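Local coordinates for Rbam17540 (Bacillus amyloliquefaciens, PDB 2YOY), which probably cleaves polysaccharides such as cellulose by oxidation, as a copper-dependent lytic monooxygenase of the CBM33 family, at residues P51-I56 against L118-F123; K72-H77 against N113-L118; K102-I107 against L157-V162; S151-I156 against V172-L177. All blocks are in the same frame, centred on the assembly; numbering follows the deposited sequence.

Contact 1 (P51-I56 against L118-F123); sequences PPDGRI and LSRDEF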
# COMPACT_ATOMS: atom_id res chain seq x y z
N PRO A 51 -12.40 0.96 0.01
CA PRO A 51 -12.32 1.93 -1.11
C PRO A 51 -12.69 1.31 -2.46
O PRO A 51 -12.29 0.19 -2.74
CB PRO A 51 -10.84 2.37 -1.10
CG PRO A 51 -10.12 1.31 -0.35
CD PRO A 51 -11.09 0.79 0.67
N PRO A 52 -13.42 2.05 -3.30
CA PRO A 52 -13.86 1.48 -4.56
C PRO A 52 -12.75 1.29 -5.59
O PRO A 52 -11.68 1.86 -5.48
CB PRO A 52 -14.87 2.48 -5.11
CG PRO A 52 -14.61 3.76 -4.40
CD PRO A 52 -13.87 3.44 -3.10
N ASP A 53 -13.02 0.46 -6.59
CA ASP A 53 -12.07 0.26 -7.67
C ASP A 53 -11.66 1.62 -8.27
O ASP A 53 -12.47 2.55 -8.40
CB ASP A 53 -12.70 -0.64 -8.74
CG ASP A 53 -12.77 -2.12 -8.32
OD1 ASP A 53 -12.11 -2.55 -7.34
OD2 ASP A 53 -13.46 -2.91 -9.00
N GLY A 54 -10.39 1.74 -8.62
CA GLY A 54 -9.83 3.00 -9.13
C GLY A 54 -9.48 4.00 -8.01
O GLY A 54 -8.94 5.06 -8.30
N ARG A 55 -9.81 3.66 -6.77
CA ARG A 55 -9.52 4.51 -5.61
C ARG A 55 -8.80 3.73 -4.49
O ARG A 55 -8.78 4.17 -3.33
CB ARG A 55 -10.79 5.12 -5.05
CG ARG A 55 -11.47 6.07 -6.01
CD ARG A 55 -10.81 7.44 -6.00
NE ARG A 55 -11.35 8.33 -7.04
CZ ARG A 55 -10.66 8.83 -8.07
NH1 ARG A 55 -9.36 8.55 -8.23
NH2 ARG A 55 -11.25 9.63 -8.95
N ILE A 56 -8.23 2.58 -4.86
CA ILE A 56 -7.57 1.73 -3.89
C ILE A 56 -6.25 2.33 -3.41
O ILE A 56 -5.97 2.37 -2.20
CB ILE A 56 -7.35 0.29 -4.46
CG1 ILE A 56 -8.71 -0.36 -4.74
CG2 ILE A 56 -6.57 -0.57 -3.47
CD1 ILE A 56 -8.63 -1.62 -5.55
N LEU A 118 -6.42 0.48 -10.75
CA LEU A 118 -6.39 -0.72 -9.96
C LEU A 118 -7.82 -1.13 -9.59
O LEU A 118 -8.62 -0.30 -9.13
CB LEU A 118 -5.57 -0.51 -8.67
CG LEU A 118 -4.10 -0.23 -8.86
CD1 LEU A 118 -3.42 -0.02 -7.50
CD2 LEU A 118 -3.43 -1.35 -9.60
N SER A 119 -8.11 -2.41 -9.74
CA SER A 119 -9.37 -2.98 -9.29
C SER A 119 -9.10 -4.22 -8.44
O SER A 119 -8.07 -4.90 -8.60
CB SER A 119 -10.25 -3.30 -10.52
OG SER A 119 -9.61 -4.22 -11.36
N ARG A 120 -10.05 -4.56 -7.58
CA ARG A 120 -9.99 -5.80 -6.75
C ARG A 120 -9.69 -7.05 -7.48
O ARG A 120 -9.00 -7.93 -6.96
CB ARG A 120 -11.33 -6.09 -6.10
CG ARG A 120 -11.58 -5.23 -4.93
CD ARG A 120 -13.05 -4.87 -4.83
NE ARG A 120 -13.21 -4.17 -3.59
CZ ARG A 120 -12.94 -2.88 -3.41
NH1 ARG A 120 -12.50 -2.11 -4.42
NH2 ARG A 120 -13.10 -2.37 -2.21
N ASP A 121 -10.31 -7.20 -8.64
CA ASP A 121 -10.21 -8.41 -9.37
C ASP A 121 -8.88 -8.61 -10.06
O ASP A 121 -8.62 -9.69 -10.60
CB ASP A 121 -11.40 -8.57 -10.34
CG ASP A 121 -11.39 -7.57 -11.45
OD1 ASP A 121 -10.46 -6.73 -11.57
OD2 ASP A 121 -12.36 -7.63 -12.23
N GLU A 122 -7.99 -7.61 -9.97
CA GLU A 122 -6.59 -7.78 -10.41
C GLU A 122 -5.66 -8.27 -9.28
O GLU A 122 -4.50 -8.48 -9.55
CB GLU A 122 -6.03 -6.44 -10.89
CG GLU A 122 -6.64 -5.94 -12.16
CD GLU A 122 -5.85 -4.78 -12.70
OE1 GLU A 122 -5.79 -3.73 -12.03
OE2 GLU A 122 -5.27 -4.96 -13.77
N PHE A 123 -6.18 -8.42 -8.05
CA PHE A 123 -5.32 -8.78 -6.88
C PHE A 123 -5.70 -10.13 -6.35
O PHE A 123 -6.88 -10.52 -6.34
CB PHE A 123 -5.56 -7.78 -5.78
CG PHE A 123 -4.84 -6.48 -5.97
CD1 PHE A 123 -3.48 -6.40 -5.67
CD2 PHE A 123 -5.49 -5.34 -6.45
CE1 PHE A 123 -2.78 -5.24 -5.86
CE2 PHE A 123 -4.79 -4.16 -6.62
CZ PHE A 123 -3.42 -4.12 -6.36
O HOH W 1 -12.83 -5.56 -9.22

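Contact 2 (K72-H77 against N113-L118); sequences KQTADH and NPNKPL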
# COMPACT_ATOMS: atom_id res chain seq x y z
N LYS A 72 -3.32 7.32 -10.12
CA LYS A 72 -2.79 7.23 -11.46
C LYS A 72 -2.17 5.88 -11.65
O LYS A 72 -1.60 5.33 -10.72
CB LYS A 72 -1.75 8.30 -11.74
CG LYS A 72 -2.31 9.70 -11.86
CD LYS A 72 -1.33 10.62 -12.59
CE LYS A 72 -1.94 11.99 -12.86
NZ LYS A 72 -1.00 12.83 -13.64
N GLN A 73 -2.29 5.31 -12.83
CA GLN A 73 -1.67 4.00 -13.07
C GLN A 73 -1.28 3.80 -14.51
O GLN A 73 -2.12 3.69 -15.40
CB GLN A 73 -2.61 2.89 -12.60
CG GLN A 73 -2.08 1.48 -12.63
CD GLN A 73 -0.84 1.29 -11.77
OE1 GLN A 73 -0.82 1.64 -10.59
NE2 GLN A 73 0.23 0.80 -12.39
N THR A 74 0.02 3.80 -14.73
CA THR A 74 0.61 3.43 -16.01
C THR A 74 1.79 2.54 -15.77
O THR A 74 2.33 2.45 -14.65
CB THR A 74 1.10 4.65 -16.85
OG1 THR A 74 2.27 5.22 -16.25
CG2 THR A 74 0.02 5.70 -16.99
N ALA A 75 2.24 1.88 -16.84
CA ALA A 75 3.42 1.03 -16.74
C ALA A 75 4.69 1.76 -16.27
O ALA A 75 5.54 1.15 -15.62
CB ALA A 75 3.68 0.34 -18.08
N ASP A 76 4.78 3.06 -16.57
CA ASP A 76 6.00 3.82 -16.36
C ASP A 76 5.94 4.82 -15.22
O ASP A 76 6.98 5.36 -14.85
CB ASP A 76 6.40 4.54 -17.67
CG ASP A 76 6.87 3.57 -18.76
OD1 ASP A 76 7.17 2.38 -18.46
OD2 ASP A 76 6.92 3.97 -19.93
N HIS A 77 4.76 5.06 -14.66
CA HIS A 77 4.58 6.23 -13.76
C HIS A 77 5.40 6.09 -12.49
O HIS A 77 6.06 7.03 -12.09
CB HIS A 77 3.14 6.50 -13.40
CG HIS A 77 2.93 7.85 -12.78
ND1 HIS A 77 2.74 8.99 -13.52
CD2 HIS A 77 2.89 8.25 -11.48
CE1 HIS A 77 2.59 10.03 -12.72
NE2 HIS A 77 2.72 9.62 -11.48
N ASN A 113 -3.17 -5.67 -15.82
CA ASN A 113 -2.91 -4.59 -16.77
C ASN A 113 -2.36 -3.34 -16.07
O ASN A 113 -3.10 -2.60 -15.43
CB ASN A 113 -4.18 -4.25 -17.55
CG ASN A 113 -3.92 -3.28 -18.68
OD1 ASN A 113 -2.91 -2.57 -18.70
ND2 ASN A 113 -4.81 -3.28 -19.67
N PRO A 114 -1.04 -3.10 -16.20
CA PRO A 114 -0.44 -1.96 -15.51
C PRO A 114 -0.85 -0.59 -16.00
O PRO A 114 -0.43 0.39 -15.39
CB PRO A 114 1.08 -2.18 -15.72
CG PRO A 114 1.16 -2.98 -16.98
CD PRO A 114 -0.03 -3.89 -16.93
N ASN A 115 -1.61 -0.52 -17.10
CA ASN A 115 -2.08 0.75 -17.64
C ASN A 115 -3.55 1.08 -17.40
O ASN A 115 -4.09 1.95 -18.07
CB ASN A 115 -1.76 0.82 -19.14
CG ASN A 115 -0.27 0.86 -19.39
OD1 ASN A 115 0.42 1.76 -18.92
ND2 ASN A 115 0.25 -0.13 -20.10
N LYS A 116 -4.19 0.38 -16.45
CA LYS A 116 -5.56 0.62 -16.10
C LYS A 116 -5.65 0.90 -14.62
O LYS A 116 -4.78 0.49 -13.85
CB LYS A 116 -6.44 -0.61 -16.42
CG LYS A 116 -6.36 -1.08 -17.86
CD LYS A 116 -6.92 -0.04 -18.83
CE LYS A 116 -7.15 -0.66 -20.20
NZ LYS A 116 -7.74 0.31 -21.18
N PRO A 117 -6.72 1.58 -14.19
CA PRO A 117 -6.87 1.80 -12.76
C PRO A 117 -6.96 0.50 -11.97
O PRO A 117 -7.49 -0.48 -12.46
CB PRO A 117 -8.18 2.61 -12.64
CG PRO A 117 -8.42 3.15 -14.02
CD PRO A 117 -7.83 2.18 -14.98
N LEU A 118 -6.42 0.48 -10.75
CA LEU A 118 -6.39 -0.72 -9.96
C LEU A 118 -7.82 -1.13 -9.59
O LEU A 118 -8.62 -0.30 -9.13
CB LEU A 118 -5.57 -0.51 -8.67
CG LEU A 118 -4.10 -0.23 -8.86
CD1 LEU A 118 -3.42 -0.02 -7.50
CD2 LEU A 118 -3.43 -1.35 -9.60

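Contact 3 (K102-I107 against L157-V162); sequences KWHYYI and LGVWDV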
# COMPACT_ATOMS: atom_id res chain seq x y z
N LYS A 102 -6.19 -6.94 12.12
CA LYS A 102 -5.39 -7.77 11.19
C LYS A 102 -4.67 -6.92 10.18
O LYS A 102 -5.00 -5.75 9.97
CB LYS A 102 -6.25 -8.81 10.44
CG LYS A 102 -7.21 -8.24 9.41
CD LYS A 102 -7.95 -9.33 8.67
CE LYS A 102 -8.77 -8.76 7.55
NZ LYS A 102 -9.49 -9.81 6.78
N TRP A 103 -3.67 -7.52 9.56
CA TRP A 103 -3.13 -7.03 8.32
C TRP A 103 -3.30 -8.10 7.25
O TRP A 103 -3.40 -9.31 7.53
CB TRP A 103 -1.65 -6.71 8.42
CG TRP A 103 -1.20 -5.70 9.43
CD1 TRP A 103 -0.82 -4.40 9.19
CD2 TRP A 103 -0.92 -5.93 10.83
NE1 TRP A 103 -0.35 -3.81 10.34
CE2 TRP A 103 -0.40 -4.72 11.36
CE3 TRP A 103 -1.03 -7.04 11.67
CZ2 TRP A 103 0.01 -4.60 12.72
CZ3 TRP A 103 -0.64 -6.91 13.03
CH2 TRP A 103 -0.15 -5.70 13.52
N HIS A 104 -3.43 -7.64 6.03
CA HIS A 104 -3.66 -8.53 4.88
C HIS A 104 -2.99 -8.00 3.63
O HIS A 104 -2.96 -6.78 3.38
CB HIS A 104 -5.16 -8.90 4.70
CG HIS A 104 -6.12 -7.76 4.87
ND1 HIS A 104 -7.14 -7.53 3.97
CD2 HIS A 104 -6.27 -6.82 5.85
CE1 HIS A 104 -7.84 -6.47 4.35
NE2 HIS A 104 -7.34 -6.04 5.50
N TYR A 105 -2.38 -8.91 2.88
CA TYR A 105 -1.50 -8.60 1.76
C TYR A 105 -1.97 -9.31 0.50
O TYR A 105 -2.35 -10.49 0.55
CB TYR A 105 -0.06 -9.06 2.07
CG TYR A 105 0.63 -8.24 3.20
CD1 TYR A 105 0.47 -8.59 4.51
CD2 TYR A 105 1.40 -7.13 2.91
CE1 TYR A 105 1.05 -7.89 5.51
CE2 TYR A 105 2.00 -6.37 3.94
CZ TYR A 105 1.78 -6.76 5.24
OH TYR A 105 2.37 -6.12 6.28
N TYR A 106 -1.92 -8.58 -0.61
CA TYR A 106 -2.38 -9.01 -1.90
C TYR A 106 -1.27 -8.70 -2.92
O TYR A 106 -0.49 -7.77 -2.73
CB TYR A 106 -3.62 -8.25 -2.29
CG TYR A 106 -4.76 -8.32 -1.28
CD1 TYR A 106 -4.73 -7.58 -0.10
CD2 TYR A 106 -5.80 -9.21 -1.45
CE1 TYR A 106 -5.72 -7.72 0.86
CE2 TYR A 106 -6.81 -9.30 -0.52
CZ TYR A 106 -6.76 -8.57 0.63
OH TYR A 106 -7.73 -8.68 1.57
N ILE A 107 -1.26 -9.42 -4.02
CA ILE A 107 -0.37 -9.11 -5.15
C ILE A 107 -1.23 -9.12 -6.41
O ILE A 107 -2.24 -9.80 -6.47
CB ILE A 107 0.80 -10.09 -5.28
CG1 ILE A 107 1.88 -9.48 -6.20
CG2 ILE A 107 0.32 -11.42 -5.84
CD1 ILE A 107 3.20 -10.18 -6.09
N LEU A 157 -0.20 -4.91 -2.52
CA LEU A 157 -1.03 -4.14 -1.59
C LEU A 157 -0.97 -4.67 -0.15
O LEU A 157 -1.38 -5.84 0.13
CB LEU A 157 -2.45 -4.18 -2.05
CG LEU A 157 -3.52 -3.52 -1.22
CD1 LEU A 157 -3.32 -2.03 -1.11
CD2 LEU A 157 -4.93 -3.82 -1.79
N GLY A 158 -0.50 -3.84 0.78
CA GLY A 158 -0.75 -4.10 2.17
C GLY A 158 -1.86 -3.32 2.82
O GLY A 158 -1.95 -2.11 2.63
N VAL A 159 -2.69 -4.03 3.58
CA VAL A 159 -3.82 -3.42 4.25
C VAL A 159 -3.74 -3.63 5.78
O VAL A 159 -3.55 -4.74 6.25
CB VAL A 159 -5.14 -3.96 3.69
CG1 VAL A 159 -6.32 -3.18 4.27
CG2 VAL A 159 -5.21 -3.88 2.15
N TRP A 160 -3.91 -2.55 6.54
CA TRP A 160 -3.87 -2.57 7.96
C TRP A 160 -5.27 -2.19 8.47
O TRP A 160 -5.72 -1.06 8.25
CB TRP A 160 -2.81 -1.58 8.43
CG TRP A 160 -2.85 -1.24 9.92
CD1 TRP A 160 -3.21 -2.08 10.93
CD2 TRP A 160 -2.53 0.02 10.53
NE1 TRP A 160 -3.12 -1.43 12.12
CE2 TRP A 160 -2.72 -0.14 11.91
CE3 TRP A 160 -2.11 1.26 10.04
CZ2 TRP A 160 -2.51 0.91 12.83
CZ3 TRP A 160 -1.90 2.30 10.93
CH2 TRP A 160 -2.09 2.11 12.33
N ASP A 161 -5.96 -3.14 9.10
CA ASP A 161 -7.29 -2.89 9.68
C ASP A 161 -7.19 -2.46 11.13
O ASP A 161 -6.60 -3.17 11.95
CB ASP A 161 -8.13 -4.17 9.65
CG ASP A 161 -8.67 -4.52 8.27
OD1 ASP A 161 -8.25 -3.90 7.24
OD2 ASP A 161 -9.48 -5.50 8.21
N VAL A 162 -7.84 -1.35 11.46
CA VAL A 162 -7.89 -0.83 12.85
C VAL A 162 -9.05 -1.53 13.57
O VAL A 162 -10.17 -1.68 13.04
CB VAL A 162 -8.07 0.71 12.85
CG1 VAL A 162 -8.19 1.24 14.28
CG2 VAL A 162 -6.92 1.38 12.14

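Contact 4 (S151-I156 against V172-L177); sequences SGYHII and VIDVNL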
# COMPACT_ATOMS: atom_id res chain seq x y z
N SER A 151 6.73 -12.53 -12.73
CA SER A 151 7.88 -11.64 -12.80
C SER A 151 7.49 -10.31 -13.43
O SER A 151 6.40 -10.14 -13.98
CB SER A 151 9.05 -12.25 -13.62
OG SER A 151 8.67 -12.37 -14.95
N GLY A 152 8.43 -9.39 -13.38
CA GLY A 152 8.26 -8.05 -13.90
C GLY A 152 7.50 -7.19 -12.92
O GLY A 152 7.55 -7.43 -11.70
N TYR A 153 6.83 -6.18 -13.48
CA TYR A 153 6.15 -5.17 -12.70
C TYR A 153 4.88 -5.75 -12.08
O TYR A 153 3.97 -6.17 -12.81
CB TYR A 153 5.79 -3.96 -13.57
CG TYR A 153 5.05 -2.84 -12.84
CD1 TYR A 153 5.21 -2.63 -11.45
CD2 TYR A 153 4.24 -1.97 -13.54
CE1 TYR A 153 4.50 -1.63 -10.79
CE2 TYR A 153 3.58 -0.93 -12.90
CZ TYR A 153 3.71 -0.75 -11.54
OH TYR A 153 3.05 0.31 -10.92
N HIS A 154 4.86 -5.74 -10.75
CA HIS A 154 3.72 -6.15 -9.92
C HIS A 154 3.49 -5.11 -8.86
O HIS A 154 4.39 -4.34 -8.60
CB HIS A 154 3.86 -7.56 -9.37
CG HIS A 154 3.70 -8.58 -10.45
ND1 HIS A 154 2.46 -8.94 -10.95
CD2 HIS A 154 4.62 -9.17 -11.26
CE1 HIS A 154 2.63 -9.74 -11.98
NE2 HIS A 154 3.92 -9.89 -12.20
N ILE A 155 2.29 -5.13 -8.25
CA ILE A 155 1.97 -4.28 -7.09
C ILE A 155 1.56 -5.17 -5.94
O ILE A 155 0.75 -6.08 -6.10
CB ILE A 155 0.90 -3.24 -7.45
CG1 ILE A 155 1.45 -2.23 -8.46
CG2 ILE A 155 0.36 -2.55 -6.22
CD1 ILE A 155 0.41 -1.28 -9.04
N ILE A 156 2.29 -5.04 -4.84
CA ILE A 156 1.85 -5.57 -3.57
C ILE A 156 1.03 -4.52 -2.88
O ILE A 156 1.48 -3.41 -2.62
CB ILE A 156 3.05 -6.06 -2.75
CG1 ILE A 156 3.72 -7.20 -3.55
CG2 ILE A 156 2.67 -6.48 -1.30
CD1 ILE A 156 5.09 -7.59 -2.99
N VAL A 172 -0.02 0.55 -1.38
CA VAL A 172 0.48 -0.13 -2.52
C VAL A 172 1.97 0.04 -2.62
O VAL A 172 2.53 1.06 -2.22
CB VAL A 172 -0.23 0.28 -3.88
CG1 VAL A 172 -1.67 -0.10 -3.81
CG2 VAL A 172 -0.06 1.76 -4.18
N ILE A 173 2.60 -1.02 -3.11
CA ILE A 173 4.05 -1.12 -3.28
C ILE A 173 4.34 -1.55 -4.74
O ILE A 173 3.92 -2.61 -5.20
CB ILE A 173 4.68 -2.16 -2.33
CG1 ILE A 173 4.29 -1.91 -0.88
CG2 ILE A 173 6.19 -2.14 -2.45
CD1 ILE A 173 4.46 -3.15 -0.05
N ASP A 174 5.11 -0.73 -5.45
CA ASP A 174 5.50 -1.06 -6.84
C ASP A 174 6.80 -1.87 -6.85
O ASP A 174 7.80 -1.45 -6.28
CB ASP A 174 5.66 0.22 -7.64
CG ASP A 174 4.40 1.05 -7.67
OD1 ASP A 174 3.48 0.67 -8.45
OD2 ASP A 174 4.29 2.06 -6.90
N VAL A 175 6.75 -3.05 -7.44
CA VAL A 175 7.89 -3.95 -7.39
C VAL A 175 8.22 -4.50 -8.77
O VAL A 175 7.38 -4.64 -9.67
CB VAL A 175 7.69 -5.14 -6.38
CG1 VAL A 175 7.45 -4.59 -4.96
CG2 VAL A 175 6.55 -6.05 -6.84
N ASN A 176 9.51 -4.77 -8.92
CA ASN A 176 9.98 -5.55 -10.05
C ASN A 176 10.35 -6.89 -9.48
O ASN A 176 11.30 -7.02 -8.70
CB ASN A 176 11.17 -4.87 -10.68
CG ASN A 176 11.76 -5.70 -11.80
OD1 ASN A 176 11.05 -6.09 -12.71
ND2 ASN A 176 13.04 -5.97 -11.72
N LEU A 177 9.57 -7.90 -9.87
CA LEU A 177 9.70 -9.23 -9.30
C LEU A 177 10.74 -10.02 -10.03
O LEU A 177 10.64 -10.23 -11.22
CB LEU A 177 8.35 -9.95 -9.32
CG LEU A 177 7.93 -11.07 -8.36
CD1 LEU A 177 8.68 -11.17 -7.04
CD2 LEU A 177 6.43 -11.04 -8.19

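Contact 1 (P51-I56 against L118-F123)
D53 OD1 is gripped twice by the same residue: R120 offers its backbone N at 2.9 Å from D53 OD1 and its guanidinium NH1 at 3.0 Å from that oxygen, the second bond being part of a salt bridge. The two donors reach OD1 from opposite faces of the carboxylate, each well out of its plane, while the acid itself sits at the edge of the guanidinium. A bend at chi2 (144°) folds the arginine chain around the oxygen, and its end then turns to P51. There NH1 and NH2 close end-on on one carbonyl, with R120 NH2 2.7 Å from P51 O, which lies in the guanidinium plane. R120 NE and NH2 also bond P47 O and A49 O, so a run of backbone carbonyls and one carboxylate fix the group's rotation.

P52 to R55 form a type II beta turn, with G54 taking the positive phi this turn needs. It docks on the end of the loop from strand 100-108, where the chain passes through the 3-10 segment 120-122 into strand 123-130. G54 N donates to L118 O, 2.7 Å away. Against that same carbonyl rests the methyl of I56, CD1 lying 3.8 Å from L118 O; I56 extends inward to L157 of strand 154-162.

The solvent side carries a water: D53 OD2 takes a bond from it, and it in turn accepts from D121 N. The D53 carboxylate packs on S119, CG standing 3.5 Å from S119 CB. The S119 hydroxyl turns the other way, donating to D121 OD1 at 2.7 Å from S119 OG.

Contact 2 (K72-H77 against N113-L118)
Q73 drives its side chain into the turn made by N113-K116, and this is the tight end of the contact. With CG anti to the backbone N and a turn at chi2 (60°), the chain folds under the loop. Its CG methylene rests against two carbonyls, 3.1 Å from K116 O and 3.4 Å from P114 O. The amide then donates to the second of these: Q73 NE2 is 3.1 Å from P114 O in a nearly straight bond (163°), with the acceptor in the plane of the amide. Other parts of the chain hold the same group, since NE2 also bonds Y153 OH and OE1 accepts from R10 NH2, so both ends of this buried amide are satisfied. OE1 faces a methyl of L118 as well, at 4.1 Å from CD2.

Residues N113-K116 make a type I beta turn in the long loop between strands 100-108 and 123-130. An Asx turn braces it: N113 OD1 takes the N-H of N115, 2.9 Å from N115 N. The loop facing it runs from helix 59-62 to strand 81-83.

Toward solvent the contact thins out. The exposed N115 starts off away from the facing loop, but its amide curls back, so that N115 OD1 accepts from A75 N at 2.8 Å; the donor stands above the carbonyl plane. A75 CB meets the P114 ring loosely, 4.3 Å from CG, and T74 touches N115 OD1 with carbon atoms alone.

Contact 3 (K102-I107 against L157-V162)
The H104 imidazole is enclosed on both faces and at its edge. K102 CE lies over one face near the rim; V159 CB packs on the opposite face as a CH-pi contact, 3.7 Å from the ring centroid. At the edge, H104 NE2 donates to D161 OD1 at 2.9 Å, nearly straight (172°), approaching from above the carboxylate plane; ring and carboxylate stand almost perpendicular. H104 ND1 lies 2.7 Å from Y106 OH, a hydrogen bond in which either may donate. H104 CG is tucked between the backbone N and the carbonyl carbon (chi1 43°), which swings the ring across toward V159 and D161.

The other face of the sheet carries W103 and W160. Their five-membered rings are nearly parallel (19°) but slid apart, with W160 CD1 over the face of W103 and 3.4 Å from W103 NE1. Each indole nitrogen bonds outside the pair, W103 NE1 to Y94 OH and W160 NE1 to T100 OG1. Next to them the Y105 ring settles against G158, CD2 being 3.8 Å from G158 CA, and its hydroxyl bonds H142 and W92.

The strands run antiparallel, H104 with V159 and Y106 with L157 forming hydrogen-bonded pairs, in the immunoglobulin-like beta-sandwich of this family. The W160 side chain comes within about 5 Å of the copper(I) held by H1 and H98, which places this end of the sheet beside the metal site. On the opposite face both imidazole nitrogens are engaged, which fixes the ring's rotation; the D161 carboxylate would probably polarise the imidazole, while K102 NZ, 4.5 Å from D161 OD2 and so beyond a salt bridge, may temper its charge.

Contact 4 (S151-I156 against V172-L177)
Y153 holds CG anti to the backbone N (chi1 180°) and D174 holds its CG anti to the carbonyl carbon (chi1 -59°), and with these torsions the two side chains run alongside each other in the same direction. The phenol thereby donates a short bond, Y153 OH being 2.5 Å from D174 OD1, on the anti side of the carboxylate. The same oxygen is in a salt bridge with R10, which would help keep the acid ionised. Beside them I155 packs its CG1 3.5 Å from D174 OD1 and its CG2 3.7 Å from V172 CB.

H154 with V175 and I156 with I173 are hydrogen-bonded pairs of the antiparallel hairpin, and V175 N to H154 O measures 2.9 Å. Beyond the corner at Y153, G152, at a positive phi, still pairs with L177: L177 N lies 2.8 Å from G152 O. On the far face I156 CG2 touches I173 CD1 at 4.0 Å.

H154 ND1 bonds T108 at the end of strand 100-108. Strand 81-83 runs parallel along the outer side of 172-177, I156 and I173 pack on F90 of strand 86-94, and R10 at the start of helix 10-21 touches Y153, I155 and V172.

Contacts 3 and 4 are the buried ones, and both use strand 154-162: contact 3 pairs it with 100-108, contact 4 with its hairpin partner 167-177. Contacts 1 and 2 are partly exposed loop packing, with I56 and L118 resting on strands 154-162 and 167-177; they share L118. Contact 2 lies nested in the loop that contact 1 closes, and E122 probably bonds N113 between them. In the loops, charged or amide side chains bond backbone carbonyls and N-H groups; in the strands, backbone pairing does the joining and the polar side chains bond one another. Contacts 2 and 3 do not touch, their nearest atoms being about 7 Å apart, and contact 3 alone reaches the copper's surroundings.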